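Local coordinates for MccF (Escherichia coli, PDB 4IIY), which probably acts as a serine carboxypeptidase-like hydrolase of the peptidase S66 family, giving self-immunity to the antibiotic microcin C7, at residues 44-56 against 109-122. The protein carries 1 engineered substitution. Residues are numbered along the deposited sequence; the frame is centred on the assembly and turned at random. Where two conformers were deposited one is given.
With 1EI (5'-O-(L-alpha-glutamylsulfamoyl)inosine), chain K; EDO (1,2-ethanediol), chain P.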
loop_
_atom_site.group_PDB
_atom_site.type_symbol
_atom_site.label_atom_id
_atom_site.label_comp_id
_atom_site.label_asym_id
_atom_site.label_seq_id
_atom_site.Cartn_x
_atom_site.Cartn_y
_atom_site.Cartn_z
ATOM N N ASP B 44 16.043 33.586 6.613
ATOM C CA ASP B 44 16.774 32.323 6.652
ATOM C C ASP B 44 16.911 31.668 5.273
ATOM O O ASP B 44 16.241 32.040 4.305
ATOM C CB ASP B 44 16.115 31.331 7.619
ATOM C CG ASP B 44 16.481 31.580 9.079
ATOM O OD1 ASP B 44 17.361 32.425 9.366
ATOM O OD2 ASP B 44 15.888 30.910 9.949
ATOM N N THR B 45 17.777 30.664 5.227
ATOM C CA THR B 45 18.008 29.858 4.040
ATOM C C THR B 45 17.252 28.532 4.116
ATOM O O THR B 45 17.361 27.783 5.098
ATOM C CB THR B 45 19.514 29.579 3.869
ATOM O OG1 THR B 45 20.210 30.825 3.722
ATOM C CG2 THR B 45 19.781 28.709 2.655
ATOM N N ILE B 46 16.476 28.265 3.070
ATOM C CA ILE B 46 15.726 27.026 2.923
ATOM C C ILE B 46 16.350 26.245 1.778
ATOM O O ILE B 46 16.524 26.793 0.688
ATOM C CB ILE B 46 14.251 27.327 2.575
ATOM C CG1 ILE B 46 13.574 28.124 3.705
ATOM C CG2 ILE B 46 13.499 26.032 2.277
ATOM C CD1 ILE B 46 12.178 28.643 3.370
ATOM N N GLY B 47 16.705 24.984 2.013
ATOM C CA GLY B 47 17.171 24.123 0.937
ATOM C C GLY B 47 16.063 23.182 0.520
ATOM O O GLY B 47 15.285 22.761 1.371
ATOM N N PHE B 48 15.972 22.858 -0.765
ATOM C CA PHE B 48 14.919 21.956 -1.211
ATOM C C PHE B 48 15.451 20.738 -1.955
ATOM O O PHE B 48 16.499 20.800 -2.617
ATOM C CB PHE B 48 13.818 22.697 -1.986
ATOM C CG PHE B 48 14.290 23.476 -3.192
ATOM C CD1 PHE B 48 14.529 22.838 -4.395
ATOM C CD2 PHE B 48 14.439 24.858 -3.133
ATOM C CE1 PHE B 48 14.906 23.557 -5.526
ATOM C CE2 PHE B 48 14.827 25.584 -4.261
ATOM C CZ PHE B 48 15.068 24.931 -5.453
ATOM N N PHE B 49 14.728 19.625 -1.821
ATOM C CA PHE B 49 15.158 18.345 -2.375
ATOM C C PHE B 49 13.984 17.627 -3.033
ATOM O O PHE B 49 12.826 17.853 -2.663
ATOM C CB PHE B 49 15.750 17.457 -1.270
ATOM C CG PHE B 49 14.738 17.012 -0.251
ATOM C CD1 PHE B 49 14.137 15.771 -0.351
ATOM C CD2 PHE B 49 14.352 17.852 0.777
ATOM C CE1 PHE B 49 13.186 15.375 0.568
ATOM C CE2 PHE B 49 13.414 17.457 1.702
ATOM C CZ PHE B 49 12.820 16.218 1.592
ATOM N N SER B 50 14.289 16.760 -3.995
ATOM C CA SER B 50 13.285 15.974 -4.710
ATOM C C SER B 50 13.529 14.483 -4.461
ATOM O O SER B 50 14.287 13.823 -5.182
ATOM C CB SER B 50 13.342 16.286 -6.207
ATOM O OG SER B 50 13.146 17.676 -6.458
ATOM N N SER B 51 12.882 13.956 -3.427
ATOM C CA SER B 51 13.115 12.570 -3.023
ATOM C C SER B 51 12.307 11.556 -3.827
ATOM O O SER B 51 12.486 10.347 -3.652
ATOM C CB SER B 51 12.855 12.371 -1.527
ATOM O OG SER B 51 11.513 12.678 -1.162
ATOM N N SER B 52 11.440 12.029 -4.721
ATOM C CA SER B 52 10.652 11.119 -5.547
ATOM C C SER B 52 10.366 11.712 -6.933
ATOM O O SER B 52 11.240 11.680 -7.808
ATOM C CB SER B 52 9.370 10.698 -4.817
ATOM O OG SER B 52 8.737 9.612 -5.471
ATOM N N ALA B 53 9.173 12.252 -7.159
ATOM C CA ALA B 53 8.813 12.731 -8.497
ATOM C C ALA B 53 9.626 13.955 -8.911
ATOM O O ALA B 53 9.874 14.837 -8.088
ATOM C CB ALA B 53 7.325 13.047 -8.573
ATOM N N PRO B 54 10.023 14.028 -10.196
ATOM C CA PRO B 54 10.889 15.121 -10.658
ATOM C C PRO B 54 10.110 16.377 -11.058
ATOM O O PRO B 54 10.249 16.866 -12.190
ATOM C CB PRO B 54 11.566 14.510 -11.884
ATOM C CG PRO B 54 10.506 13.622 -12.461
ATOM C CD PRO B 54 9.843 12.997 -11.239
ATOM N N ALA B 55 9.325 16.924 -10.139
ATOM C CA ALA B 55 8.414 18.003 -10.493
ATOM C C ALA B 55 9.084 19.348 -10.752
ATOM O O ALA B 55 8.440 20.238 -11.298
ATOM C CB ALA B 55 7.268 18.134 -9.465
ATOM N N THR B 56 10.351 19.523 -10.388
ATOM C CA THR B 56 11.040 20.743 -10.809
ATOM C C THR B 56 11.143 20.806 -12.330
ATOM O O THR B 56 11.316 21.894 -12.891
ATOM C CB THR B 56 12.435 20.921 -10.177
ATOM O OG1 THR B 56 13.314 19.865 -10.591
ATOM C CG2 THR B 56 12.344 20.985 -8.651
ATOM N N ASP B 109 24.593 26.576 6.530
ATOM C CA ASP B 109 23.792 27.777 6.293
ATOM C C ASP B 109 22.288 27.498 6.228
ATOM O O ASP B 109 21.480 28.425 6.290
ATOM C CB ASP B 109 24.223 28.474 5.003
ATOM C CG ASP B 109 25.653 28.980 5.057
ATOM O OD1 ASP B 109 26.167 29.210 6.172
ATOM O OD2 ASP B 109 26.261 29.151 3.978
ATOM N N ILE B 110 21.911 26.229 6.096
ATOM C CA ILE B 110 20.507 25.872 5.892
ATOM C C ILE B 110 19.776 25.673 7.218
ATOM O O ILE B 110 20.219 24.904 8.066
ATOM C CB ILE B 110 20.387 24.608 5.007
ATOM C CG1 ILE B 110 20.951 24.894 3.619
ATOM C CG2 ILE B 110 18.932 24.161 4.898
ATOM C CD1 ILE B 110 20.930 23.712 2.673
ATOM N N THR B 111 18.660 26.373 7.398
ATOM C CA THR B 111 17.853 26.240 8.607
ATOM C C THR B 111 16.692 25.253 8.407
ATOM O O THR B 111 16.247 24.600 9.348
ATOM C CB THR B 111 17.294 27.611 9.056
ATOM O OG1 THR B 111 18.383 28.475 9.411
ATOM C CG2 THR B 111 16.375 27.476 10.254
ATOM N N CYS B 112 16.198 25.173 7.171
ATOM C CA CYS B 112 15.016 24.378 6.839
ATOM C C CYS B 112 15.275 23.600 5.560
ATOM O O CYS B 112 15.743 24.167 4.566
ATOM C CB CYS B 112 13.796 25.294 6.673
ATOM S SG CYS B 112 12.290 24.507 6.054
ATOM N N ILE B 113 14.995 22.300 5.612
ATOM C CA ILE B 113 15.079 21.412 4.457
ATOM C C ILE B 113 13.653 21.043 4.049
ATOM O O ILE B 113 12.928 20.411 4.822
ATOM C CB ILE B 113 15.900 20.150 4.790
ATOM C CG1 ILE B 113 17.354 20.539 5.090
ATOM C CG2 ILE B 113 15.839 19.140 3.654
ATOM C CD1 ILE B 113 18.228 19.379 5.541
ATOM N N MET B 114 13.263 21.472 2.850
ATOM C CA MET B 114 11.882 21.409 2.379
ATOM C C MET B 114 11.758 20.537 1.134
ATOM O O MET B 114 12.507 20.700 0.169
ATOM C CB MET B 114 11.393 22.828 2.057
ATOM C CG MET B 114 9.975 22.906 1.495
ATOM S SD MET B 114 9.465 24.609 1.117
ATOM C CE MET B 114 9.285 25.273 2.777
ATOM N N SER B 115 10.808 19.609 1.152
ATOM C CA SER B 115 10.513 18.804 -0.016
ATOM C C SER B 115 10.007 19.662 -1.164
ATOM O O SER B 115 9.231 20.588 -0.935
ATOM C CB SER B 115 9.449 17.779 0.365
ATOM O OG SER B 115 9.026 17.034 -0.754
ATOM N N THR B 116 10.413 19.360 -2.394
ATOM C CA THR B 116 9.778 20.011 -3.542
ATOM C C THR B 116 8.363 19.463 -3.801
ATOM O O THR B 116 7.432 20.230 -4.091
ATOM C CB THR B 116 10.598 19.867 -4.830
ATOM O OG1 THR B 116 10.791 18.474 -5.108
ATOM C CG2 THR B 116 11.952 20.576 -4.710
ATOM N N ILE B 117 8.226 18.139 -3.700
ATOM C CA ILE B 117 6.984 17.413 -3.951
ATOM C C ILE B 117 7.212 15.965 -3.528
ATOM O O ILE B 117 8.353 15.539 -3.331
ATOM C CB ILE B 117 6.588 17.471 -5.449
ATOM C CG1 ILE B 117 5.102 17.157 -5.656
ATOM C CG2 ILE B 117 7.476 16.548 -6.288
ATOM C CD1 ILE B 117 4.557 17.665 -6.996
ATOM N N GLY B 118 6.132 15.209 -3.406
ATOM C CA GLY B 118 6.209 13.798 -3.077
ATOM C C GLY B 118 6.323 12.899 -4.292
ATOM O O GLY B 118 7.170 13.122 -5.163
ATOM N N GLY B 119 5.481 11.872 -4.335
ATOM C CA GLY B 119 5.528 10.866 -5.375
ATOM C C GLY B 119 5.192 9.507 -4.787
ATOM O O GLY B 119 4.074 9.283 -4.321
ATOM N N ASP B 120 6.171 8.606 -4.785
ATOM C CA ASP B 120 5.973 7.218 -4.366
ATOM C C ASP B 120 7.200 6.604 -3.689
ATOM O O ASP B 120 7.083 5.536 -3.083
ATOM C CB ASP B 120 5.648 6.341 -5.578
ATOM C CG ASP B 120 4.299 6.636 -6.172
ATOM O OD1 ASP B 120 3.294 6.097 -5.663
ATOM O OD2 ASP B 120 4.245 7.392 -7.159
ATOM N N ASN B 121 8.367 7.235 -3.813
ATOM C CA ASN B 121 9.628 6.500 -3.695
ATOM C C ASN B 121 10.605 6.950 -2.620
ATOM O O ASN B 121 11.746 6.478 -2.591
ATOM C CB ASN B 121 10.314 6.436 -5.071
ATOM C CG ASN B 121 9.472 5.705 -6.078
ATOM O OD1 ASN B 121 9.084 6.253 -7.097
ATOM N ND2 ASN B 121 9.132 4.459 -5.766
ATOM N N SER B 122 10.196 7.837 -1.725
ATOM C CA SER B 122 11.158 8.302 -0.735
ATOM C C SER B 122 11.545 7.221 0.271
ATOM O O SER B 122 12.645 7.281 0.824
ATOM C CB SER B 122 10.710 9.585 -0.039
ATOM O OG SER B 122 9.708 9.340 0.922
HETATM O O6 1EI K . -1.010 17.401 -12.874
HETATM C C6 1EI K . -1.510 17.711 -11.770
HETATM N N1 1EI K . -2.672 18.390 -11.692
HETATM C C2 1EI K . -3.219 18.734 -10.514
HETATM N N3 1EI K . -2.659 18.438 -9.329
HETATM C C5 1EI K . -0.833 17.347 -10.512
HETATM C C4 1EI K . -1.492 17.761 -9.277
HETATM N N7 1EI K . 0.298 16.707 -10.153
HETATM C C8 1EI K . 0.357 16.706 -8.800
HETATM N N9 1EI K . -0.713 17.334 -8.290
HETATM C "C1'" 1EI K . -1.013 17.530 -6.862
HETATM O "O4'" 1EI K . 0.168 17.650 -6.083
HETATM C "C2'" 1EI K . -1.723 16.295 -6.348
HETATM O "O2'" 1EI K . -3.136 16.452 -6.482
HETATM C "C3'" 1EI K . -1.296 16.228 -4.899
HETATM O "O3'" 1EI K . -2.348 16.713 -4.069
HETATM C "C4'" 1EI K . -0.112 17.170 -4.770
HETATM C "C5'" 1EI K . 1.105 16.477 -4.172
HETATM O "O5'" 1EI K . 1.554 15.415 -5.020
HETATM S SBF 1EI K . 2.507 14.366 -4.433
HETATM O OAE 1EI K . 3.369 13.884 -5.490
HETATM O OAF 1EI K . 3.244 15.028 -3.390
HETATM N NAQ 1EI K . 1.613 13.249 -3.842
HETATM C C 1EI K . 2.020 12.192 -3.107
HETATM O O 1EI K . 3.163 11.922 -2.756
HETATM C CA 1EI K . 0.936 11.265 -2.636
HETATM N N 1EI K . -0.349 11.647 -3.195
HETATM C CB 1EI K . 1.295 9.827 -2.994
HETATM C CG 1EI K . 0.859 8.860 -1.897
HETATM C CD 1EI K . -0.616 8.550 -2.017
HETATM O OE1 1EI K . -1.343 9.317 -2.682
HETATM O OE2 1EI K . -1.047 7.535 -1.445
HETATM C C1 EDO P . 18.320 31.719 14.095
HETATM O O1 EDO P . 18.043 30.798 15.159
HETATM C C2 EDO P . 17.163 31.747 13.099
HETATM O O2 EDO P . 17.093 30.516 12.365
HETATM O O HOH W 1 19.543 29.986 7.440
HETATM O O HOH W 2 10.867 15.379 -1.922
HETATM O O HOH W 3 10.393 14.650 -5.327
HETATM O O HOH W 4 9.046 8.813 -7.904
#
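Parallel strands 45-49 and 112-115 are neighbours in the N-terminal sheet, and the loop after the second, Ile117 to Gly119, lines part of the ligand pocket, with the loop after the first packed behind it. Gly47 uses both its N and its O on strand 112-115, straddling Ile113. Its N donates to Cys112 O (2.8 Å), and its O accepts from Met114 N. Phe49 N then reaches Met114 O, and Thr116 N closes the ladder on Phe49 O.

Ile46 CG2 packs on Met114 CB on one face of the sheet. On the other face lies the Phe49 ring, with chi1 at 67°. This torsion sets CG between the backbone N and the carbonyl carbon and lays the ring against the neighbouring strand. Ser115 CA sits over one ring face, 4.0 Å from the centroid, in a CH-pi contact. Ile113 CG2 comes within 3.5 Å of Phe49 CD2. Helix 94-105 covers this side through Leu104, and Phe101 meets the Phe49 ring edge-to-face.

Beyond the strands, the hydroxyls of Ser50 and Thr116 share a hydrogen bond (OG to OG1, 2.8 Å). Ser52 turns OG anti to its backbone N, chi1 -168°, into the bend of the second loop. There OG accepts from Asp120 N at 2.8 Å, nearly straight at 172°, and from Asn121 N on a more bent path. It also binds a water held by Asn121 OD1. Ala53 N donates to Gly118 O. Another water joins Ser52 N, Ala53 O and Ile117 O.

Ala55 CB packs on Ile117 CG2 (3.6 Å). Gly118 N and Gly119 N face the bound ligand, donating to its sulfamoyl OAF and its carbonyl O (2.8 Å for Gly119 N to O). The bonds at Ser52 OG and Ala53 N thus tie the two loops together as second-shell contacts, consistent with holding these two amides in place beside the predicted nucleophile position, Ala145 in this engineered protein.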